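Local coordinates for uncharacterized protein (Ruminococcus gnavus, PDB 4QAN) that is of unknown function but has a cystatin-like fold, as a divergent member of the NTF2-like superfamily, and probably binds metal ions, at residues Y85-L89 against I232-T238; V225-I229 against R239-F243. All coordinates share one frame; numbering follows the deposited sequence.

Contact 1: residues Y85-L89 against I232-T238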
ATOM      1  N   TYR A  85      14.001  -3.390  -2.455  1.00 33.78           N
ATOM      2  CA  TYR A  85      13.291  -4.685  -2.486  1.00 31.65           C
ATOM      3  C   TYR A  85      11.781  -4.580  -2.185  1.00 31.62           C
ATOM      4  O   TYR A  85      10.972  -5.227  -2.834  1.00 32.13           O
ATOM      5  CB  TYR A  85      13.941  -5.630  -1.466  1.00 30.34           C
ATOM      6  CG  TYR A  85      13.274  -6.984  -1.306  1.00 29.06           C
ATOM      7  CD1 TYR A  85      12.185  -7.161  -0.453  1.00 29.98           C
ATOM      8  CD2 TYR A  85      13.764  -8.095  -1.969  1.00 29.64           C
ATOM      9  CE1 TYR A  85      11.594  -8.411  -0.291  1.00 30.51           C
ATOM     10  CE2 TYR A  85      13.181  -9.336  -1.823  1.00 28.52           C
ATOM     11  CZ  TYR A  85      12.100  -9.500  -0.991  1.00 29.77           C
ATOM     12  OH  TYR A  85      11.528 -10.747  -0.862  1.00 29.14           O
ATOM     13  N   TYR A  86      11.411  -3.769  -1.201  1.00 30.92           N
ATOM     14  CA  TYR A  86      10.019  -3.665  -0.773  1.00 30.61           C
ATOM     15  C   TYR A  86       9.073  -2.864  -1.672  1.00 28.71           C
ATOM     16  O   TYR A  86       7.862  -2.829  -1.396  1.00 27.42           O
ATOM     17  CB  TYR A  86       9.967  -3.070   0.633  1.00 29.17           C
ATOM     18  CG  TYR A  86      10.484  -3.989   1.715  1.00 31.80           C
ATOM     19  CD1 TYR A  86       9.877  -5.206   1.961  1.00 31.58           C
ATOM     20  CD2 TYR A  86      11.554  -3.618   2.531  1.00 32.05           C
ATOM     21  CE1 TYR A  86      10.324  -6.041   2.965  1.00 29.27           C
ATOM     22  CE2 TYR A  86      11.991  -4.444   3.547  1.00 32.60           C
ATOM     23  CZ  TYR A  86      11.372  -5.656   3.753  1.00 29.87           C
ATOM     24  OH  TYR A  86      11.800  -6.498   4.761  1.00 33.35           O
ATOM     25  N   PHE A  87       9.594  -2.255  -2.740  1.00 28.31           N
ATOM     26  CA  PHE A  87       8.862  -1.215  -3.468  1.00 29.82           C
ATOM     27  C   PHE A  87       7.438  -1.606  -3.856  1.00 28.26           C
ATOM     28  O   PHE A  87       6.498  -0.878  -3.571  1.00 27.26           O
ATOM     29  CB  PHE A  87       9.661  -0.713  -4.696  1.00 32.09           C
ATOM     30  CG  PHE A  87       8.910   0.295  -5.543  1.00 38.82           C
ATOM     31  CD1 PHE A  87       8.990   1.659  -5.277  1.00 39.95           C
ATOM     32  CD2 PHE A  87       8.105  -0.126  -6.597  1.00 42.82           C
ATOM     33  CE1 PHE A  87       8.279   2.583  -6.043  1.00 39.92           C
ATOM     34  CE2 PHE A  87       7.398   0.791  -7.373  1.00 42.73           C
ATOM     35  CZ  PHE A  87       7.485   2.146  -7.093  1.00 41.18           C
ATOM     36  N   PRO A  88       7.259  -2.751  -4.520  1.00 26.68           N
ATOM     37  CA  PRO A  88       5.865  -3.037  -4.882  1.00 26.91           C
ATOM     38  C   PRO A  88       4.902  -3.128  -3.684  1.00 26.95           C
ATOM     39  O   PRO A  88       3.713  -2.804  -3.832  1.00 25.57           O
ATOM     40  CB  PRO A  88       5.966  -4.381  -5.608  1.00 27.85           C
ATOM     41  CG  PRO A  88       7.401  -4.438  -6.108  1.00 28.28           C
ATOM     42  CD  PRO A  88       8.195  -3.769  -5.026  1.00 26.18           C
ATOM     43  N   LEU A  89       5.383  -3.560  -2.515  1.00 26.80           N
ATOM     44  CA  LEU A  89       4.503  -3.632  -1.338  1.00 28.69           C
ATOM     45  C   LEU A  89       4.127  -2.228  -0.847  1.00 29.44           C
ATOM     46  O   LEU A  89       2.992  -1.985  -0.479  1.00 31.41           O
ATOM     47  CB  LEU A  89       5.148  -4.434  -0.203  1.00 31.30           C
ATOM     48  CG  LEU A  89       5.643  -5.838  -0.547  1.00 32.91           C
ATOM     49  CD1 LEU A  89       5.832  -6.667   0.721  1.00 34.30           C
ATOM     50  CD2 LEU A  89       4.674  -6.545  -1.487  1.00 36.54           C
ATOM     51  N   ILE A 232       9.551 -14.059  -4.244  1.00 26.92           N
ATOM     52  CA  ILE A 232      10.053 -13.442  -3.012  1.00 27.14           C
ATOM     53  C   ILE A 232      11.580 -13.554  -2.920  1.00 28.90           C
ATOM     54  O   ILE A 232      12.269 -12.556  -2.653  1.00 29.92           O
ATOM     55  CB  ILE A 232       9.337 -14.048  -1.778  1.00 26.11           C
ATOM     56  CG1 ILE A 232       7.887 -13.517  -1.750  1.00 26.98           C
ATOM     57  CG2 ILE A 232      10.063 -13.689  -0.485  1.00 27.96           C
ATOM     58  CD1 ILE A 232       6.948 -14.168  -0.754  1.00 27.05           C
ATOM     59  N   GLU A 233      12.103 -14.746  -3.210  1.00 30.42           N
ATOM     60  CA  GLU A 233      13.547 -14.994  -3.205  1.00 30.37           C
ATOM     61  C   GLU A 233      14.291 -14.079  -4.166  1.00 32.63           C
ATOM     62  O   GLU A 233      15.410 -13.651  -3.862  1.00 34.46           O
ATOM     63  CB  GLU A 233      13.840 -16.446  -3.578  1.00 32.91           C
ATOM     64  CG  GLU A 233      13.312 -17.485  -2.591  1.00 31.29           C
ATOM     65  CD  GLU A 233      13.327 -18.888  -3.154  1.00 31.39           C
ATOM     66  OE1 GLU A 233      13.572 -19.034  -4.366  1.00 30.90           O
ATOM     67  OE2 GLU A 233      13.098 -19.855  -2.390  1.00 31.76           O
ATOM     68  N   LYS A 234      13.677 -13.790  -5.320  1.00 30.82           N
ATOM     69  CA  LYS A 234      14.310 -13.006  -6.384  1.00 31.11           C
ATOM     70  C   LYS A 234      13.993 -11.512  -6.345  1.00 31.60           C
ATOM     71  O   LYS A 234      14.499 -10.744  -7.170  1.00 30.71           O
ATOM     72  CB  LYS A 234      13.895 -13.544  -7.760  1.00 34.86           C
ATOM     73  CG  LYS A 234      14.135 -15.038  -7.955  1.00 35.43           C
ATOM     74  CD  LYS A 234      15.598 -15.422  -7.938  1.00 35.87           C
ATOM     75  CE  LYS A 234      16.288 -14.946  -9.204  1.00 39.19           C
ATOM     76  NZ  LYS A 234      17.418 -15.831  -9.541  1.00 42.83           N
ATOM     77  N   GLY A 235      13.153 -11.103  -5.404  1.00 31.64           N
ATOM     78  CA  GLY A 235      12.751  -9.717  -5.289  1.00 35.45           C
ATOM     79  C   GLY A 235      11.727  -9.299  -6.332  1.00 37.34           C
ATOM     80  O   GLY A 235      11.630  -8.116  -6.657  1.00 36.14           O
ATOM     81  N   ASP A 236      10.970 -10.261  -6.860  1.00 33.95           N
ATOM     82  CA  ASP A 236       9.948  -9.980  -7.864  1.00 36.07           C
ATOM     83  C   ASP A 236       8.577  -9.843  -7.156  1.00 31.96           C
ATOM     84  O   ASP A 236       7.664 -10.634  -7.380  1.00 32.07           O
ATOM     85  CB  ASP A 236       9.914 -11.094  -8.943  1.00 43.21           C
ATOM     86  CG  ASP A 236      11.053 -10.972  -9.985  1.00 55.10           C
ATOM     87  OD1 ASP A 236      11.693  -9.906 -10.063  1.00 56.25           O
ATOM     88  OD2 ASP A 236      11.304 -11.942 -10.745  1.00 63.93           O
ATOM     89  N   LEU A 237       8.443  -8.840  -6.300  1.00 28.33           N
ATOM     90  CA  LEU A 237       7.285  -8.746  -5.430  1.00 28.91           C
ATOM     91  C   LEU A 237       6.005  -8.393  -6.181  1.00 28.78           C
ATOM     92  O   LEU A 237       4.898  -8.699  -5.719  1.00 29.06           O
ATOM     93  CB  LEU A 237       7.554  -7.801  -4.271  1.00 26.95           C
ATOM     94  CG  LEU A 237       8.672  -8.221  -3.297  1.00 29.96           C
ATOM     95  CD1 LEU A 237       8.559  -7.426  -2.008  1.00 32.38           C
ATOM     96  CD2 LEU A 237       8.665  -9.710  -2.965  1.00 31.33           C
ATOM     97  N   THR A 238       6.144  -7.784  -7.347  1.00 25.55           N
ATOM     98  CA  THR A 238       4.988  -7.562  -8.190  1.00 29.41           C
ATOM     99  C   THR A 238       4.395  -8.858  -8.706  1.00 27.61           C
ATOM    100  O   THR A 238       3.189  -9.008  -8.723  1.00 27.54           O
ATOM    101  CB  THR A 238       5.317  -6.657  -9.360  1.00 28.15           C
ATOM    102  OG1 THR A 238       5.883  -5.469  -8.828  1.00 32.39           O
ATOM    103  CG2 THR A 238       4.074  -6.295 -10.126  1.00 31.00           C
TER
HETATM  104  O   HOH W   1      10.454  -6.085  -5.558  1.00 46.67           O
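The ring of Tyr85 has Leu237 CG over one face and Ile232 O at its edge. Tyr85 CE1 meets Leu237 CD1 at 3.6 Å, and the two side chains run at about a right angle to each other. Gly235 CA approaches obliquely on the CD2/CE2 side, 3.5 Å from Tyr85 CE2. In-plane at the edge the ring also meets CD1 of Tyr86, whose own ring takes Tyr85 CD1 on one face, offset toward the rim. The hydroxyl of Tyr85 donates to Ile232 O over 2.7 Å. The C=O...donor angle is 123°, and the donor is tilted 32° from the carbonyl plane. Tyr85 CG lies anti to the backbone N (chi1 176°), which sends the ring across to the helix end.

That end is a Schellman motif. Gly235 has positive phi, and its N also donates to Ile232 O, from the opposite face of the carbonyl plane to Tyr85 OH. Two donors thus grip one helix-terminal oxygen. The motif turns the chain from helix 221-234 into helix 237-242, where Asp236 takes the N-cap position and Leu237 the first turn.

Leu237 CD1 sits between Tyr85 and Leu89, 3.6 Å from Leu89 CG, and its CB rests on Pro88 CG. Pro88 also lies against Thr238, with CG 3.3 Å from OG1. One water donates to both Tyr85 O and Gly235 O and joins the two backbones beside this apolar patch. Tyr86 points away from 232-238, and its hydroxyl is hydrogen-bonded to Leu297 O. Helix 2-6 adds Glu5, which touches Pro88 and accepts from Thr238 N. On the Ile232 side, Leu267, Met270 and Leu271 of helix 254-275 pack against the isoleucine.

Contact 2: residues V225-I229 against R239-F243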
ATOM      1  N   VAL A 225       2.341 -21.944  -5.037  1.00 29.09           N
ATOM      2  CA  VAL A 225       3.035 -21.611  -3.804  1.00 28.53           C
ATOM      3  C   VAL A 225       4.543 -21.563  -4.047  1.00 28.73           C
ATOM      4  O   VAL A 225       5.221 -20.635  -3.582  1.00 27.83           O
ATOM      5  CB  VAL A 225       2.694 -22.627  -2.682  1.00 31.46           C
ATOM      6  CG1 VAL A 225       3.518 -22.366  -1.436  1.00 30.46           C
ATOM      7  CG2 VAL A 225       1.207 -22.569  -2.361  1.00 30.43           C
ATOM      8  N   GLU A 226       5.051 -22.544  -4.795  1.00 28.12           N
ATOM      9  CA  GLU A 226       6.480 -22.603  -5.136  1.00 29.22           C
ATOM     10  C   GLU A 226       6.955 -21.358  -5.895  1.00 28.64           C
ATOM     11  O   GLU A 226       7.996 -20.786  -5.559  1.00 27.52           O
ATOM     12  CB  GLU A 226       6.802 -23.873  -5.928  1.00 30.32           C
ATOM     13  CG  GLU A 226       6.807 -25.141  -5.064  1.00 33.60           C
ATOM     14  CD  GLU A 226       6.432 -26.429  -5.819  1.00 40.47           C
ATOM     15  OE1 GLU A 226       6.348 -26.414  -7.072  1.00 40.31           O
ATOM     16  OE2 GLU A 226       6.198 -27.475  -5.153  1.00 43.75           O
ATOM     17  N   GLN A 227       6.193 -20.914  -6.886  1.00 27.01           N
ATOM     18  CA  GLN A 227       6.638 -19.792  -7.695  1.00 28.09           C
ATOM     19  C   GLN A 227       6.449 -18.481  -7.004  1.00 27.17           C
ATOM     20  O   GLN A 227       7.183 -17.554  -7.284  1.00 27.28           O
ATOM     21  CB  GLN A 227       5.959 -19.750  -9.065  1.00 30.57           C
ATOM     22  CG  GLN A 227       6.550 -20.708 -10.092  1.00 33.77           C
ATOM     23  CD  GLN A 227       8.024 -20.438 -10.349  1.00 37.29           C
ATOM     24  OE1 GLN A 227       8.867 -21.253  -9.996  1.00 33.81           O
ATOM     25  NE2 GLN A 227       8.339 -19.277 -10.954  1.00 34.70           N
ATOM     26  N   PHE A 228       5.430 -18.397  -6.146  1.00 28.14           N
ATOM     27  CA  PHE A 228       5.232 -17.269  -5.234  1.00 26.93           C
ATOM     28  C   PHE A 228       6.460 -17.062  -4.339  1.00 25.39           C
ATOM     29  O   PHE A 228       7.023 -15.970  -4.283  1.00 26.03           O
ATOM     30  CB  PHE A 228       3.972 -17.541  -4.404  1.00 28.80           C
ATOM     31  CG  PHE A 228       3.740 -16.582  -3.256  1.00 30.07           C
ATOM     32  CD1 PHE A 228       3.290 -15.292  -3.487  1.00 30.43           C
ATOM     33  CD2 PHE A 228       3.893 -17.003  -1.943  1.00 29.44           C
ATOM     34  CE1 PHE A 228       3.031 -14.433  -2.431  1.00 30.77           C
ATOM     35  CE2 PHE A 228       3.631 -16.143  -0.886  1.00 31.82           C
ATOM     36  CZ  PHE A 228       3.207 -14.850  -1.139  1.00 29.14           C
ATOM     37  N   ILE A 229       6.914 -18.129  -3.687  1.00 25.31           N
ATOM     38  CA  ILE A 229       8.143 -18.070  -2.889  1.00 26.00           C
ATOM     39  C   ILE A 229       9.397 -17.779  -3.726  1.00 27.44           C
ATOM     40  O   ILE A 229      10.293 -17.084  -3.273  1.00 29.36           O
ATOM     41  CB  ILE A 229       8.301 -19.349  -2.029  1.00 27.69           C
ATOM     42  CG1 ILE A 229       7.140 -19.435  -1.015  1.00 28.08           C
ATOM     43  CG2 ILE A 229       9.658 -19.405  -1.338  1.00 29.17           C
ATOM     44  CD1 ILE A 229       6.980 -18.238  -0.094  1.00 26.30           C
ATOM     45  N   ARG A 239       5.252  -9.781  -9.113  1.00 27.69           N
ATOM     46  CA  ARG A 239       4.829 -11.094  -9.543  1.00 29.40           C
ATOM     47  C   ARG A 239       4.247 -11.865  -8.358  1.00 28.03           C
ATOM     48  O   ARG A 239       3.247 -12.593  -8.481  1.00 28.99           O
ATOM     49  CB  ARG A 239       6.029 -11.814 -10.159  1.00 30.70           C
ATOM     50  CG  ARG A 239       5.728 -13.132 -10.809  1.00 34.45           C
ATOM     51  CD  ARG A 239       6.944 -13.645 -11.594  1.00 39.98           C
ATOM     52  NE  ARG A 239       6.910 -15.103 -11.720  1.00 42.00           N
ATOM     53  CZ  ARG A 239       6.218 -15.782 -12.634  1.00 48.82           C
ATOM     54  NH1 ARG A 239       5.500 -15.148 -13.566  1.00 46.93           N
ATOM     55  NH2 ARG A 239       6.267 -17.115 -12.627  1.00 50.48           N
ATOM     56  N   ALA A 240       4.849 -11.678  -7.193  1.00 26.81           N
ATOM     57  CA  ALA A 240       4.294 -12.243  -5.975  1.00 26.78           C
ATOM     58  C   ALA A 240       2.845 -11.787  -5.762  1.00 31.13           C
ATOM     59  O   ALA A 240       1.986 -12.600  -5.375  1.00 29.33           O
ATOM     60  CB  ALA A 240       5.148 -11.890  -4.780  1.00 25.60           C
ATOM     61  N   LEU A 241       2.560 -10.512  -6.027  1.00 30.10           N
ATOM     62  CA  LEU A 241       1.191 -10.015  -5.844  1.00 30.00           C
ATOM     63  C   LEU A 241       0.262 -10.568  -6.925  1.00 33.77           C
ATOM     64  O   LEU A 241      -0.858 -10.981  -6.620  1.00 29.31           O
ATOM     65  CB  LEU A 241       1.151  -8.501  -5.869  1.00 28.68           C
ATOM     66  CG  LEU A 241       1.918  -7.812  -4.743  1.00 27.58           C
ATOM     67  CD1 LEU A 241       2.089  -6.337  -5.085  1.00 27.63           C
ATOM     68  CD2 LEU A 241       1.252  -7.983  -3.389  1.00 27.14           C
ATOM     69  N   ALA A 242       0.744 -10.600  -8.174  1.00 32.89           N
ATOM     70  CA  ALA A 242       0.015 -11.221  -9.294  1.00 31.15           C
ATOM     71  C   ALA A 242      -0.561 -12.616  -8.994  1.00 29.22           C
ATOM     72  O   ALA A 242      -1.625 -12.961  -9.499  1.00 29.43           O
ATOM     73  CB  ALA A 242       0.900 -11.299 -10.524  1.00 30.74           C
ATOM     74  N   PHE A 243       0.139 -13.420  -8.200  1.00 29.68           N
ATOM     75  CA  PHE A 243      -0.347 -14.786  -7.836  1.00 27.27           C
ATOM     76  C   PHE A 243      -1.637 -14.807  -7.028  1.00 29.22           C
ATOM     77  O   PHE A 243      -2.320 -15.837  -6.972  1.00 31.82           O
ATOM     78  CB  PHE A 243       0.735 -15.593  -7.096  1.00 28.14           C
ATOM     79  CG  PHE A 243       1.767 -16.206  -8.012  1.00 32.06           C
ATOM     80  CD1 PHE A 243       1.396 -17.145  -8.960  1.00 37.15           C
ATOM     81  CD2 PHE A 243       3.098 -15.834  -7.935  1.00 33.42           C
ATOM     82  CE1 PHE A 243       2.336 -17.700  -9.825  1.00 41.10           C
ATOM     83  CE2 PHE A 243       4.045 -16.398  -8.773  1.00 32.31           C
ATOM     84  CZ  PHE A 243       3.663 -17.322  -9.726  1.00 35.59           C
TER
HETATM   85  O   HOH W   2       7.920 -16.562  -9.754  1.00 35.66           O
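Phe243 points its ring at the backbone of the facing helix, with its outer carbons against Gln227 and Phe228. Phe243 CZ reaches Gln227 CB at 3.4 Å, and Phe243 CE2 lies 3.6 Å from Phe228 N, both obliquely. The Phe228 ring has Ala240 O at its edge, in the ring plane, 3.5 Å from Phe228 CD1. The Ala240 methyl lies well out of that plane, with CB 4.1 Å from Phe228 CE1.

Arg239 has CG anti to its own N (chi1 -173°) and stays extended as far as NE. This brings one guanidinium face to the outer end of the Phe243 ring: Phe243 CZ lies 3.8 Å above the Arg239 guanidinium plane, offset toward the rim. The Gln227 chain bends at chi2 and sets NE2 at the edge of the guanidinium, near its plane; a water is at its edge too. The amide plane is turned 62° from the guanidinium.

The two segments pack the antiparallel arms of a helical hairpin, helices 221-234 and 237-242, joined by a short turn. Tyr263 and Met270 of helix 254-275 pack on Phe228. Glu218 makes a long, weak ion pair with Arg239 NH2.

Gln227 NE2 and Arg239 NH2, 3.4 Å apart, are both donors and do not bond. That water instead accepts from Arg239 NE and donates to Gln227 O. Aromatic packing thus holds the arms, and solvent supplies the polar bridge.

In the fold
Both contacts use helices 221-234 and 237-242, and their centres are 10 Å apart. Contact 2 joins the two helices to each other. Contact 1 sets the turn between them against the start of helix 87-108, much earlier in the chain. The two touch where Leu241 packs on Pro88 and Leu89. Both are largely buried, but contact 1 lies nearer the chain centre. Each has some partly exposed residues, Tyr85 and Gly235 in contact 1, Gln227 and Arg239 in contact 2. Both have a water bridge; contact 1 adds a direct hydrogen bond from a tyrosine to the helix end, while the direct meetings of contact 2 are packing. Helix 254-275 packs against residues of both.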